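Local coordinates for protein peroxisomal acyl-coenzyme A oxidase 1 (Arabidopsis thaliana, PDB 1W07) that catalyses the FAD-dependent desaturation of long- and medium-chain acyl-CoAs to 2-trans-enoyl-CoAs in peroxisomal beta-oxidation, passing the electrons to oxygen to give hydrogen peroxide, at residues Q95-L101 / A233-D238; A109-Q113 / A186-A190; V284-I288 / T422-D426; G379-L383 / C527-V531; Q431-A435 / L519-I524. The protein carries 1 engineered substitution. All coordinates share one frame; numbering follows the deposited sequence.

Contact 1: residues Q95-L101 / A233-D238; sequences QPAYVDL and AYNSMD
Ser236 OG donates a short hydrogen bond to the backbone oxygen Pro96 O, 2.6 Å away, arriving in the carbonyl plane on a lone pair at a C=O...O angle of 137°. A serine suits the place because its hydroxyl is small enough to lie against the proline ring and still reach the carbonyl. On the same proline, CB sits over the face of the Tyr234 ring, 4.2 Å from its centroid and 7° off the normal, a CH-pi contact.

Met237 reaches the start of helix 98-113. Its CG is anti to the backbone N (chi1 178°), and two further bends fold the thioether back so that CE lies 3.3 Å from Ala97 O and 3.4 Å from Leu101 CD2; a flexible chain can follow that curve. A water bridges the two segments, accepting from Tyr98 N (3.0 Å) and donating to Ser236 O and to the carboxylate Asp238 OD2 (2.7 Å), while Asp238 OD1 is held by Lys181 N. An alanine in place of Ser236 takes the hydroxyl away, which would probably leave Pro96 O without this donor and the lead-in to helix 98-113 less firmly tied. Leu101 and Tyr234 also touch FAD, so a serine-to-carbonyl bond, a bridging water and an apolar thioether together join the N-terminal and middle domains beside the cofactor.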
# COMPACT_ATOMS: atom_id res chain seq x y z
N GLN B 95 -14.68 9.68 11.84
CA GLN B 95 -13.77 9.20 12.86
C GLN B 95 -14.21 7.87 13.45
O GLN B 95 -15.18 7.80 14.19
CB GLN B 95 -13.61 10.26 13.96
CG GLN B 95 -12.52 9.93 14.98
CD GLN B 95 -11.84 11.17 15.53
OE1 GLN B 95 -11.49 12.09 14.78
NE2 GLN B 95 -11.62 11.20 16.84
N PRO B 96 -13.49 6.79 13.11
CA PRO B 96 -13.80 5.44 13.60
C PRO B 96 -14.04 5.49 15.11
O PRO B 96 -13.19 5.97 15.87
CB PRO B 96 -12.55 4.65 13.23
CG PRO B 96 -12.15 5.30 11.92
CD PRO B 96 -12.30 6.77 12.23
N ALA B 97 -15.18 4.97 15.55
CA ALA B 97 -15.54 5.00 16.96
C ALA B 97 -16.53 3.90 17.30
O ALA B 97 -17.19 3.35 16.42
CB ALA B 97 -16.14 6.37 17.31
N TYR B 98 -16.65 3.60 18.59
CA TYR B 98 -17.53 2.55 19.07
C TYR B 98 -18.94 2.67 18.53
O TYR B 98 -19.62 1.67 18.32
CB TYR B 98 -17.57 2.57 20.60
CG TYR B 98 -18.28 3.77 21.17
CD1 TYR B 98 -19.65 3.73 21.44
CD2 TYR B 98 -17.59 4.95 21.45
CE1 TYR B 98 -20.30 4.83 21.98
CE2 TYR B 98 -18.23 6.05 21.99
CZ TYR B 98 -19.58 5.99 22.26
OH TYR B 98 -20.21 7.08 22.81
N VAL B 99 -19.37 3.91 18.31
CA VAL B 99 -20.70 4.17 17.79
C VAL B 99 -20.96 3.43 16.48
O VAL B 99 -22.08 3.01 16.21
CB VAL B 99 -20.91 5.69 17.56
CG1 VAL B 99 -22.22 5.94 16.85
CG2 VAL B 99 -20.91 6.43 18.89
N ASP B 100 -19.92 3.26 15.66
CA ASP B 100 -20.10 2.59 14.38
C ASP B 100 -20.53 1.13 14.57
O ASP B 100 -21.36 0.62 13.81
CB ASP B 100 -18.82 2.64 13.55
CG ASP B 100 -18.26 4.05 13.39
OD1 ASP B 100 -19.06 5.01 13.32
OD2 ASP B 100 -17.02 4.19 13.32
N LEU B 101 -19.96 0.47 15.57
CA LEU B 101 -20.28 -0.93 15.82
C LEU B 101 -21.61 -1.09 16.54
O LEU B 101 -22.34 -2.05 16.31
CB LEU B 101 -19.17 -1.62 16.61
CG LEU B 101 -17.91 -2.04 15.84
CD1 LEU B 101 -18.31 -2.94 14.68
CD2 LEU B 101 -17.17 -0.82 15.31
N ALA B 233 -6.33 7.45 12.14
CA ALA B 233 -7.06 6.36 11.51
C ALA B 233 -7.93 5.56 12.48
O ALA B 233 -8.81 6.12 13.14
CB ALA B 233 -6.05 5.43 10.79
N TYR B 234 -7.71 4.25 12.56
CA TYR B 234 -8.52 3.41 13.44
C TYR B 234 -8.06 3.45 14.89
O TYR B 234 -8.63 2.77 15.74
CB TYR B 234 -8.50 1.95 12.96
CG TYR B 234 -9.78 1.48 12.31
CD1 TYR B 234 -10.06 1.76 10.97
CD2 TYR B 234 -10.72 0.74 13.04
CE1 TYR B 234 -11.25 1.32 10.38
CE2 TYR B 234 -11.91 0.31 12.46
CZ TYR B 234 -12.16 0.60 11.12
OH TYR B 234 -13.32 0.16 10.52
N ASN B 235 -7.06 4.27 15.19
CA ASN B 235 -6.58 4.32 16.56
C ASN B 235 -7.52 5.06 17.51
O ASN B 235 -7.31 5.08 18.72
CB ASN B 235 -5.16 4.86 16.59
CG ASN B 235 -4.16 3.83 16.13
OD1 ASN B 235 -4.06 2.75 16.72
ND2 ASN B 235 -3.43 4.13 15.06
N SER B 236 -8.58 5.64 16.94
CA SER B 236 -9.59 6.33 17.74
C SER B 236 -10.59 5.25 18.17
O SER B 236 -11.43 5.48 19.05
CB SER B 236 -10.30 7.38 16.90
OG SER B 236 -10.77 6.83 15.69
N MET B 237 -10.51 4.09 17.53
CA MET B 237 -11.39 2.96 17.82
C MET B 237 -10.77 2.10 18.89
O MET B 237 -9.57 1.81 18.85
CB MET B 237 -11.62 2.11 16.56
CG MET B 237 -12.50 0.86 16.73
SD MET B 237 -14.28 1.24 16.88
CE MET B 237 -14.74 1.60 15.17
N ASP B 238 -11.57 1.70 19.87
CA ASP B 238 -11.06 0.84 20.93
C ASP B 238 -11.32 -0.62 20.60
O ASP B 238 -12.26 -1.23 21.13
CB ASP B 238 -11.70 1.19 22.29
CG ASP B 238 -13.21 1.22 22.23
OD1 ASP B 238 -13.84 0.69 23.18
OD2 ASP B 238 -13.78 1.77 21.26
O HOH W 1 -14.19 4.20 20.22

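Contact 2: residues A109-Q113 / A186-A190; sequences AIKGQ and AVVYA
With CG anti to its own carbonyl carbon in both residues (chi1 -72° in Gln113, -70° in Tyr189), the extended glutamine chain of helix 98-113 and the phenol of strand 185-194 come at each other from opposite directions. Tyr189 OH donates to Gln113 OE1 at 2.7 Å, in the plane of the amide carbonyl and on a lone pair. The amide oxygen lies at the edge of the ring, near its plane, while the amide itself is turned 65° from the ring. A tyrosine fits because it spans the gap between helix and strand, whose segment axes come no closer than 10.8 Å, and still ends in a donor.

Beside this bond the packing is light and mostly apolar. Ala109 CB lies 3.8 Å from Tyr189 OH, its methyl short enough to leave room for the phenol. Val187 CG2 reaches Ile110 CG1 at 4.2 Å, the branching of both side chains letting one arm of each meet in the space between strand and helix. The Tyr189 ring also meets that of Tyr135, whose backbone oxygen binds FAD. A single buried, directed bond with a few methyls beside it probably helps to fix the phenol between helix 98-113 and the sheet, behind Tyr135 of the FAD site.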
# COMPACT_ATOMS: atom_id res chain seq x y z
N ALA B 109 -27.64 -7.15 14.77
CA ALA B 109 -27.56 -8.53 15.24
C ALA B 109 -28.77 -8.91 16.07
O ALA B 109 -29.35 -9.98 15.88
CB ALA B 109 -26.28 -8.73 16.05
N ILE B 110 -29.14 -8.04 17.01
CA ILE B 110 -30.29 -8.28 17.87
C ILE B 110 -31.58 -8.28 17.06
O ILE B 110 -32.49 -9.05 17.36
CB ILE B 110 -30.40 -7.21 18.97
CG1 ILE B 110 -29.09 -7.12 19.74
CG2 ILE B 110 -31.53 -7.56 19.93
CD1 ILE B 110 -29.02 -5.95 20.68
N LYS B 111 -31.66 -7.42 16.04
CA LYS B 111 -32.84 -7.35 15.18
C LYS B 111 -33.05 -8.61 14.33
O LYS B 111 -34.17 -9.10 14.20
CB LYS B 111 -32.75 -6.15 14.22
CG LYS B 111 -33.03 -4.80 14.86
CD LYS B 111 -33.03 -3.69 13.81
CE LYS B 111 -33.27 -2.32 14.44
NZ LYS B 111 -33.20 -1.21 13.45
N GLY B 112 -31.98 -9.12 13.75
CA GLY B 112 -32.12 -10.30 12.91
C GLY B 112 -32.03 -11.64 13.62
O GLY B 112 -32.47 -12.65 13.07
N GLN B 113 -31.47 -11.66 14.82
CA GLN B 113 -31.30 -12.91 15.55
C GLN B 113 -32.10 -12.95 16.85
O GLN B 113 -32.26 -14.01 17.46
CB GLN B 113 -29.81 -13.12 15.85
CG GLN B 113 -29.00 -13.49 14.61
CD GLN B 113 -27.52 -13.15 14.77
OE1 GLN B 113 -26.92 -13.43 15.80
NE2 GLN B 113 -26.94 -12.55 13.73
N ALA B 186 -22.50 -6.74 24.98
CA ALA B 186 -22.04 -7.24 23.70
C ALA B 186 -22.73 -8.50 23.26
O ALA B 186 -23.19 -9.30 24.08
CB ALA B 186 -20.54 -7.48 23.74
N VAL B 187 -22.82 -8.68 21.95
CA VAL B 187 -23.38 -9.91 21.44
C VAL B 187 -22.17 -10.83 21.27
O VAL B 187 -21.31 -10.59 20.41
CB VAL B 187 -24.07 -9.71 20.08
CG1 VAL B 187 -24.43 -11.07 19.48
CG2 VAL B 187 -25.33 -8.89 20.27
N VAL B 188 -22.07 -11.85 22.12
CA VAL B 188 -20.96 -12.79 22.05
C VAL B 188 -21.32 -14.08 21.30
O VAL B 188 -22.39 -14.65 21.51
CB VAL B 188 -20.46 -13.18 23.47
CG1 VAL B 188 -19.28 -14.18 23.37
CG2 VAL B 188 -20.08 -11.91 24.25
N TYR B 189 -20.42 -14.52 20.41
CA TYR B 189 -20.65 -15.73 19.65
C TYR B 189 -19.78 -16.87 20.19
O TYR B 189 -18.57 -16.72 20.37
CB TYR B 189 -20.40 -15.50 18.15
CG TYR B 189 -21.46 -14.62 17.52
CD1 TYR B 189 -21.38 -13.23 17.61
CD2 TYR B 189 -22.60 -15.17 16.93
CE1 TYR B 189 -22.41 -12.41 17.13
CE2 TYR B 189 -23.64 -14.36 16.46
CZ TYR B 189 -23.54 -12.98 16.56
OH TYR B 189 -24.58 -12.18 16.16
N ALA B 190 -20.42 -17.99 20.49
CA ALA B 190 -19.74 -19.15 21.04
C ALA B 190 -20.46 -20.42 20.65
O ALA B 190 -21.59 -20.38 20.16
CB ALA B 190 -19.68 -19.03 22.57

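Contact 3: residues V284-I288 / T422-D426; sequences VRQTI and TYEGD. With FAD (flavin-adenine dinucleotide), chain I.
Glu424 packs against Val284 and Ile288 from an unusual backbone: at phi 69° and psi 22° it takes the third position of a type II turn from Thr422 to Gly425, a place where glycine is usual. The turn aims its CB at helix 278-309, and a bend at chi2 lays CG 3.5 Å from Ile288 CD1 and 3.8 Å from Val284 CG1. Ile288 CD1 also meets the edge of the Tyr423 ring, 3.5 Å from CE1. Aliphatic side chains suit this place because they pack on the methylene part of the glutamate and offer its carboxylate no hydrogen bond. Arg285 NE stays 4.0 Å from Glu424 OE1, too far for a salt bridge, with the two planar groups 66° apart; both atoms are buried without a hydrogen-bond partner in the model. An alanine in place of Glu424 would probably leave a gap beside Val284 and Ile288 and Arg285 without its nearby opposite charge.

The other side of the turn holds FAD. Thr422 OG1 shares a 2.8 Å hydrogen bond with O4', Asp426 OD1 accepts from O2B at 2.7 Å, and Glu424 N makes a weak bond to O2'. Asp426 also caps helix 427-443. A glutamate, probably the proton acceptor, set in a turn whose backbone N faces the ribityl 2'-hydroxyl is the active-site architecture of acyl-CoA oxidases and many acyl-CoA dehydrogenases.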
# COMPACT_ATOMS: atom_id res chain seq x y z
N VAL B 284 -24.60 -5.68 5.15
CA VAL B 284 -23.29 -5.24 5.61
C VAL B 284 -22.29 -5.21 4.46
O VAL B 284 -21.48 -4.28 4.34
CB VAL B 284 -22.75 -6.16 6.72
CG1 VAL B 284 -21.43 -5.64 7.24
CG2 VAL B 284 -23.77 -6.27 7.85
N ARG B 285 -22.35 -6.22 3.60
CA ARG B 285 -21.45 -6.31 2.46
C ARG B 285 -21.79 -5.26 1.42
O ARG B 285 -20.93 -4.79 0.68
CB ARG B 285 -21.52 -7.71 1.85
CG ARG B 285 -20.96 -8.78 2.76
CD ARG B 285 -21.10 -10.14 2.12
NE ARG B 285 -20.35 -11.17 2.84
CZ ARG B 285 -20.33 -12.44 2.48
NH1 ARG B 285 -21.03 -12.85 1.42
NH2 ARG B 285 -19.61 -13.31 3.16
N GLN B 286 -23.06 -4.88 1.38
CA GLN B 286 -23.53 -3.87 0.44
C GLN B 286 -23.00 -2.52 0.89
O GLN B 286 -22.60 -1.69 0.06
CB GLN B 286 -25.07 -3.86 0.41
CG GLN B 286 -25.70 -2.91 -0.60
CD GLN B 286 -25.60 -1.45 -0.19
OE1 GLN B 286 -25.84 -1.11 0.97
NE2 GLN B 286 -25.28 -0.58 -1.14
N THR B 287 -23.00 -2.29 2.20
CA THR B 287 -22.50 -1.04 2.76
C THR B 287 -21.00 -0.94 2.51
O THR B 287 -20.48 0.14 2.24
CB THR B 287 -22.78 -0.93 4.28
OG1 THR B 287 -21.97 -1.88 5.00
CG2 THR B 287 -24.25 -1.22 4.58
N ILE B 288 -20.30 -2.07 2.59
CA ILE B 288 -18.85 -2.11 2.34
C ILE B 288 -18.56 -1.71 0.88
O ILE B 288 -17.70 -0.89 0.61
CB ILE B 288 -18.29 -3.53 2.64
CG1 ILE B 288 -18.38 -3.81 4.14
CG2 ILE B 288 -16.84 -3.65 2.18
CD1 ILE B 288 -18.04 -5.23 4.50
N THR B 422 -10.10 -7.20 5.11
CA THR B 422 -10.07 -8.32 6.03
C THR B 422 -11.35 -8.51 6.84
O THR B 422 -11.79 -9.64 7.04
CB THR B 422 -8.86 -8.23 7.01
OG1 THR B 422 -8.82 -9.41 7.83
CG2 THR B 422 -8.99 -7.00 7.90
N TYR B 423 -11.95 -7.43 7.31
CA TYR B 423 -13.17 -7.58 8.09
C TYR B 423 -14.29 -8.06 7.20
O TYR B 423 -14.30 -7.78 6.00
CB TYR B 423 -13.54 -6.28 8.84
CG TYR B 423 -13.91 -5.09 7.99
CD1 TYR B 423 -14.96 -5.16 7.07
CD2 TYR B 423 -13.25 -3.87 8.15
CE1 TYR B 423 -15.34 -4.03 6.33
CE2 TYR B 423 -13.64 -2.74 7.42
CZ TYR B 423 -14.68 -2.83 6.52
OH TYR B 423 -15.06 -1.73 5.79
N GLU B 424 -15.23 -8.79 7.79
CA GLU B 424 -16.36 -9.37 7.07
C GLU B 424 -15.87 -10.48 6.15
O GLU B 424 -16.54 -10.84 5.18
CB GLU B 424 -17.11 -8.31 6.26
CG GLU B 424 -18.32 -7.75 6.97
CD GLU B 424 -19.30 -8.84 7.36
OE1 GLU B 424 -19.77 -9.57 6.46
OE2 GLU B 424 -19.61 -8.97 8.57
N GLY B 425 -14.71 -11.03 6.46
CA GLY B 425 -14.16 -12.11 5.66
C GLY B 425 -12.97 -11.70 4.80
O GLY B 425 -13.01 -10.70 4.09
N ASP B 426 -11.90 -12.49 4.89
CA ASP B 426 -10.68 -12.27 4.12
C ASP B 426 -11.02 -12.28 2.63
O ASP B 426 -11.73 -13.17 2.14
CB ASP B 426 -9.66 -13.37 4.44
CG ASP B 426 -8.42 -13.28 3.58
OD1 ASP B 426 -8.41 -13.90 2.50
OD2 ASP B 426 -7.45 -12.59 3.99
PA FAD I . -7.25 -15.43 8.07
O1A FAD I . -8.60 -15.81 7.61
O2A FAD I . -6.62 -16.26 9.12
O5B FAD I . -6.28 -15.36 6.78
C5B FAD I . -4.88 -15.12 6.92
C4B FAD I . -4.15 -15.47 5.62
O4B FAD I . -4.45 -16.85 5.32
C3B FAD I . -4.69 -14.65 4.45
O3B FAD I . -3.69 -14.54 3.44
C2B FAD I . -5.86 -15.50 3.96
O2B FAD I . -6.07 -15.30 2.56
C1B FAD I . -5.26 -16.90 4.14
N9A FAD I . -6.33 -17.92 4.27
C8A FAD I . -7.07 -18.15 5.35
N7A FAD I . -7.94 -19.14 5.10
C5A FAD I . -7.75 -19.54 3.85
C6A FAD I . -8.33 -20.52 3.06
N6A FAD I . -9.36 -21.24 3.49
N1A FAD I . -7.84 -20.70 1.76
C2A FAD I . -6.79 -19.90 1.29
N3A FAD I . -6.28 -18.97 2.07
C4A FAD I . -6.72 -18.77 3.32
N1 FAD I . -14.30 -9.02 14.37
C2 FAD I . -15.45 -8.98 15.17
O2 FAD I . -15.97 -10.03 15.55
N3 FAD I . -15.99 -7.74 15.54
C4 FAD I . -15.38 -6.55 15.12
O4 FAD I . -15.88 -5.47 15.42
C4X FAD I . -14.23 -6.60 14.34
N5 FAD I . -13.56 -5.42 13.98
C5X FAD I . -12.39 -5.46 13.22
C6 FAD I . -11.68 -4.28 12.96
C7 FAD I . -10.46 -4.33 12.30
C7M FAD I . -9.70 -3.03 12.06
C8 FAD I . -9.94 -5.56 11.89
C8M FAD I . -8.60 -5.65 11.16
C9 FAD I . -10.65 -6.73 12.13
C9A FAD I . -11.88 -6.69 12.79
N10 FAD I . -12.57 -7.86 13.11
C10 FAD I . -13.69 -7.82 13.96
C1' FAD I . -12.09 -9.19 12.66
C2' FAD I . -12.43 -9.39 11.18
O2' FAD I . -13.83 -9.20 10.97
C3' FAD I . -12.01 -10.76 10.61
O3' FAD I . -12.64 -11.80 11.37
C4' FAD I . -10.50 -10.97 10.64
O4' FAD I . -9.79 -9.76 10.40
C5' FAD I . -10.13 -12.01 9.58
O5' FAD I . -8.71 -12.10 9.45
P FAD I . -7.92 -13.42 9.93
O1P FAD I . -6.87 -12.98 10.87
O2P FAD I . -8.91 -14.43 10.38
O3P FAD I . -7.25 -13.90 8.55

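Contact 4: residues G379-L383 / C527-V531; sequences GLKSL and CQLIV
Leu383 and Val531 reach toward each other tip to tip, Leu383 CD2 standing 3.6 Å from Val531 CG2. The same valine methyl receives Leu380 CD2 at 3.8 Å, though here the two side chains slide past each other in opposite directions. Leu383 sends its second branch the other way: CD1 lies 3.8 Å from Gln528 CG, crossing the stem of the glutamine at about a right angle. With CG anti to its backbone N (chi1 -167°), Leu383 is carried out from helix 370-398 far enough to fork over the Cys527-Val531 turn.

The backbones are nearest where Cys527 SG rests 3.4 Å from Gly379 CA. Glycine suits this point, since a beta carbon would run into the sulfur, and cysteine offers a compact, polarisable group to lay on bare backbone. The two helices of this all-helical C-terminal region cross almost square, at -89° with segment axes 9.9 Å apart, so the contact is a short patch.

A second shell sets these groups. Gln528 OE1 is taken by Arg490, which leaves the aliphatic part of the glutamine to Leu383. Leu380 is backed by Val347, Trp350 and Leu351 of helix 328-363, and Val531 by Ala343 of that helix and Tyr559 of helix 548-566.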
# COMPACT_ATOMS: atom_id res chain seq x y z
N GLY B 379 -18.11 -11.68 -3.75
CA GLY B 379 -17.13 -11.36 -4.77
C GLY B 379 -16.94 -9.87 -4.99
O GLY B 379 -15.81 -9.40 -5.18
N LEU B 380 -18.04 -9.13 -4.98
CA LEU B 380 -17.96 -7.69 -5.18
C LEU B 380 -17.30 -7.02 -4.00
O LEU B 380 -16.57 -6.06 -4.17
CB LEU B 380 -19.36 -7.10 -5.41
CG LEU B 380 -20.03 -7.45 -6.74
CD1 LEU B 380 -21.41 -6.80 -6.83
CD2 LEU B 380 -19.12 -6.99 -7.88
N LYS B 381 -17.57 -7.53 -2.80
CA LYS B 381 -16.97 -6.98 -1.59
C LYS B 381 -15.46 -7.15 -1.72
O LYS B 381 -14.70 -6.22 -1.45
CB LYS B 381 -17.49 -7.72 -0.34
CG LYS B 381 -16.95 -7.21 0.99
CD LYS B 381 -15.58 -7.79 1.29
CE LYS B 381 -15.05 -7.35 2.65
NZ LYS B 381 -13.69 -7.89 2.90
N SER B 382 -15.03 -8.32 -2.17
CA SER B 382 -13.60 -8.62 -2.36
C SER B 382 -12.98 -7.78 -3.46
O SER B 382 -11.91 -7.20 -3.29
CB SER B 382 -13.42 -10.10 -2.73
OG SER B 382 -12.05 -10.41 -2.86
N LEU B 383 -13.65 -7.74 -4.61
CA LEU B 383 -13.13 -7.00 -5.74
C LEU B 383 -12.96 -5.51 -5.47
O LEU B 383 -11.88 -4.96 -5.66
CB LEU B 383 -14.04 -7.20 -6.96
CG LEU B 383 -13.45 -6.74 -8.30
CD1 LEU B 383 -12.55 -7.84 -8.84
CD2 LEU B 383 -14.56 -6.43 -9.29
N CYS B 527 -16.48 -11.45 -11.29
CA CYS B 527 -16.86 -10.22 -10.58
C CYS B 527 -16.61 -8.97 -11.42
O CYS B 527 -17.39 -8.02 -11.34
CB CYS B 527 -16.08 -10.10 -9.28
SG CYS B 527 -16.47 -11.40 -8.13
N GLN B 528 -15.54 -8.96 -12.21
CA GLN B 528 -15.24 -7.79 -13.05
C GLN B 528 -16.30 -7.65 -14.13
O GLN B 528 -16.72 -6.54 -14.46
CB GLN B 528 -13.84 -7.92 -13.67
CG GLN B 528 -12.71 -7.82 -12.64
CD GLN B 528 -11.33 -8.11 -13.21
OE1 GLN B 528 -11.18 -8.85 -14.19
NE2 GLN B 528 -10.30 -7.58 -12.56
N LEU B 529 -16.71 -8.78 -14.69
CA LEU B 529 -17.76 -8.78 -15.72
C LEU B 529 -19.00 -8.12 -15.13
O LEU B 529 -19.63 -7.29 -15.77
CB LEU B 529 -18.09 -10.21 -16.14
CG LEU B 529 -19.40 -10.42 -16.91
CD1 LEU B 529 -19.39 -9.68 -18.25
CD2 LEU B 529 -19.59 -11.91 -17.12
N ILE B 530 -19.35 -8.50 -13.90
CA ILE B 530 -20.52 -7.92 -13.24
C ILE B 530 -20.40 -6.39 -13.13
O ILE B 530 -21.36 -5.65 -13.44
CB ILE B 530 -20.70 -8.54 -11.83
CG1 ILE B 530 -21.04 -10.03 -11.95
CG2 ILE B 530 -21.77 -7.79 -11.06
CD1 ILE B 530 -21.17 -10.77 -10.61
N VAL B 531 -19.25 -5.89 -12.70
CA VAL B 531 -19.05 -4.45 -12.56
C VAL B 531 -19.18 -3.78 -13.94
O VAL B 531 -19.86 -2.77 -14.09
CB VAL B 531 -17.66 -4.14 -11.95
CG1 VAL B 531 -17.49 -2.64 -11.78
CG2 VAL B 531 -17.51 -4.83 -10.59

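Contact 5: residues Q431-A435 / L519-I524; sequences QLQVA and LVEAAI
Gln431 and Ile524 meet at about a right angle, the glutamine bending at chi2 (-66°) so that its amide turns across the isoleucine, NE2 lying 4.0 Å from Ile524 CG1. The amide oxygen instead faces a methyl: OE1 is 3.6 Å from Ala523 CB and is buried with no hydrogen-bond partner in the model, which probably carries some cost. Ala523 points its CB toward helix 427-443, where it lies 3.4 Å from Gln431 O and 3.8 Å from Val434 CG1. A larger side chain would probably not fit so near that backbone.

One turn along, Ala435 plays the matching part from the opposite helix. Its CB rests 3.7 Å from Leu519 O and 3.8 Å from Leu519 CB. At the flank Leu432 and Val520 approach slantwise, CD2 of the leucine pressing to 3.5 Å from Val520 CG2, tighter than usual for two carbons. Both residues have a further partner: Leu432 touches FAD, and Val520 packs on Thr329 of the second subunit, so branched apolar chains serve well here.

With alanines at the crossing, the segment axes approach to 8.2 Å at a signed angle of 84°. This nearly perpendicular crossing, its close approach allowed by small residues, joins the helix that follows the FAD-binding turn to the C-terminal helical domain of the acyl-CoA oxidase fold.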
# COMPACT_ATOMS: atom_id res chain seq x y z
N GLN B 431 -13.40 -14.85 -2.32
CA GLN B 431 -13.36 -15.15 -3.75
C GLN B 431 -13.38 -16.66 -3.99
O GLN B 431 -13.81 -17.12 -5.04
CB GLN B 431 -12.13 -14.52 -4.40
CG GLN B 431 -12.23 -12.99 -4.60
CD GLN B 431 -13.31 -12.57 -5.61
OE1 GLN B 431 -14.12 -13.39 -6.05
NE2 GLN B 431 -13.31 -11.29 -5.96
N LEU B 432 -12.91 -17.43 -3.01
CA LEU B 432 -12.91 -18.88 -3.16
C LEU B 432 -14.34 -19.39 -3.08
O LEU B 432 -14.70 -20.39 -3.70
CB LEU B 432 -12.05 -19.53 -2.07
CG LEU B 432 -10.53 -19.33 -2.26
CD1 LEU B 432 -9.79 -19.79 -1.01
CD2 LEU B 432 -10.08 -20.10 -3.48
N GLN B 433 -15.17 -18.70 -2.30
CA GLN B 433 -16.57 -19.07 -2.18
C GLN B 433 -17.24 -18.85 -3.52
O GLN B 433 -18.06 -19.66 -3.96
CB GLN B 433 -17.25 -18.23 -1.09
CG GLN B 433 -17.01 -18.75 0.32
CD GLN B 433 -17.24 -17.70 1.39
OE1 GLN B 433 -18.15 -16.87 1.29
NE2 GLN B 433 -16.42 -17.74 2.43
N VAL B 434 -16.90 -17.75 -4.19
CA VAL B 434 -17.47 -17.45 -5.50
C VAL B 434 -17.04 -18.55 -6.47
O VAL B 434 -17.85 -19.03 -7.26
CB VAL B 434 -16.98 -16.07 -6.03
CG1 VAL B 434 -17.46 -15.86 -7.47
CG2 VAL B 434 -17.51 -14.96 -5.14
N ALA B 435 -15.77 -18.94 -6.40
CA ALA B 435 -15.24 -19.98 -7.28
C ALA B 435 -16.06 -21.26 -7.10
O ALA B 435 -16.44 -21.89 -8.09
CB ALA B 435 -13.77 -20.24 -6.97
N LEU B 519 -8.53 -20.75 -9.50
CA LEU B 519 -9.94 -20.57 -9.18
C LEU B 519 -10.24 -19.14 -8.76
O LEU B 519 -11.29 -18.60 -9.12
CB LEU B 519 -10.34 -21.57 -8.08
CG LEU B 519 -10.36 -23.04 -8.55
CD1 LEU B 519 -10.37 -24.00 -7.36
CD2 LEU B 519 -11.59 -23.25 -9.43
N VAL B 520 -9.33 -18.54 -8.00
CA VAL B 520 -9.50 -17.17 -7.55
C VAL B 520 -9.46 -16.21 -8.75
O VAL B 520 -10.20 -15.21 -8.79
CB VAL B 520 -8.38 -16.76 -6.56
CG1 VAL B 520 -8.40 -15.25 -6.34
CG2 VAL B 520 -8.59 -17.50 -5.24
N GLU B 521 -8.60 -16.49 -9.72
CA GLU B 521 -8.51 -15.63 -10.91
C GLU B 521 -9.81 -15.69 -11.72
O GLU B 521 -10.26 -14.66 -12.23
CB GLU B 521 -7.33 -16.05 -11.78
CG GLU B 521 -6.02 -15.42 -11.37
CD GLU B 521 -4.87 -15.88 -12.22
OE1 GLU B 521 -5.01 -15.87 -13.46
OE2 GLU B 521 -3.82 -16.23 -11.66
N ALA B 522 -10.41 -16.88 -11.83
CA ALA B 522 -11.66 -17.04 -12.57
C ALA B 522 -12.81 -16.32 -11.86
O ALA B 522 -13.68 -15.73 -12.51
CB ALA B 522 -12.01 -18.53 -12.74
N ALA B 523 -12.81 -16.38 -10.54
CA ALA B 523 -13.84 -15.73 -9.74
C ALA B 523 -13.71 -14.21 -9.88
O ALA B 523 -14.71 -13.50 -9.95
CB ALA B 523 -13.72 -16.16 -8.28
N ILE B 524 -12.48 -13.73 -9.92
CA ILE B 524 -12.23 -12.30 -10.09
C ILE B 524 -12.73 -11.84 -11.45
O ILE B 524 -13.35 -10.78 -11.55
CB ILE B 524 -10.71 -11.96 -9.96
CG1 ILE B 524 -10.33 -12.00 -8.47
CG2 ILE B 524 -10.40 -10.60 -10.60
CD1 ILE B 524 -8.85 -11.92 -8.24

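Overall arrangement
Contacts 1 and 2 both use helix 98-113 and bind the N-terminal helical domain to the middle beta domain; each relies on a short, directed hydrogen bond. Contacts 4 and 5 share helix 516-538, where square helix crossings are packed mainly with aliphatic and small residues and have no hydrogen bond across them. Contact 3, about 7 Å from the chain's centre, is only partly buried, whereas the other four are buried. It alone includes the probable catalytic residue, and Lys381 of contact 4 reaches back to Gly425 O in its turn. Contacts 1 and 5, about 32 Å apart between centres, both touch the second subunit.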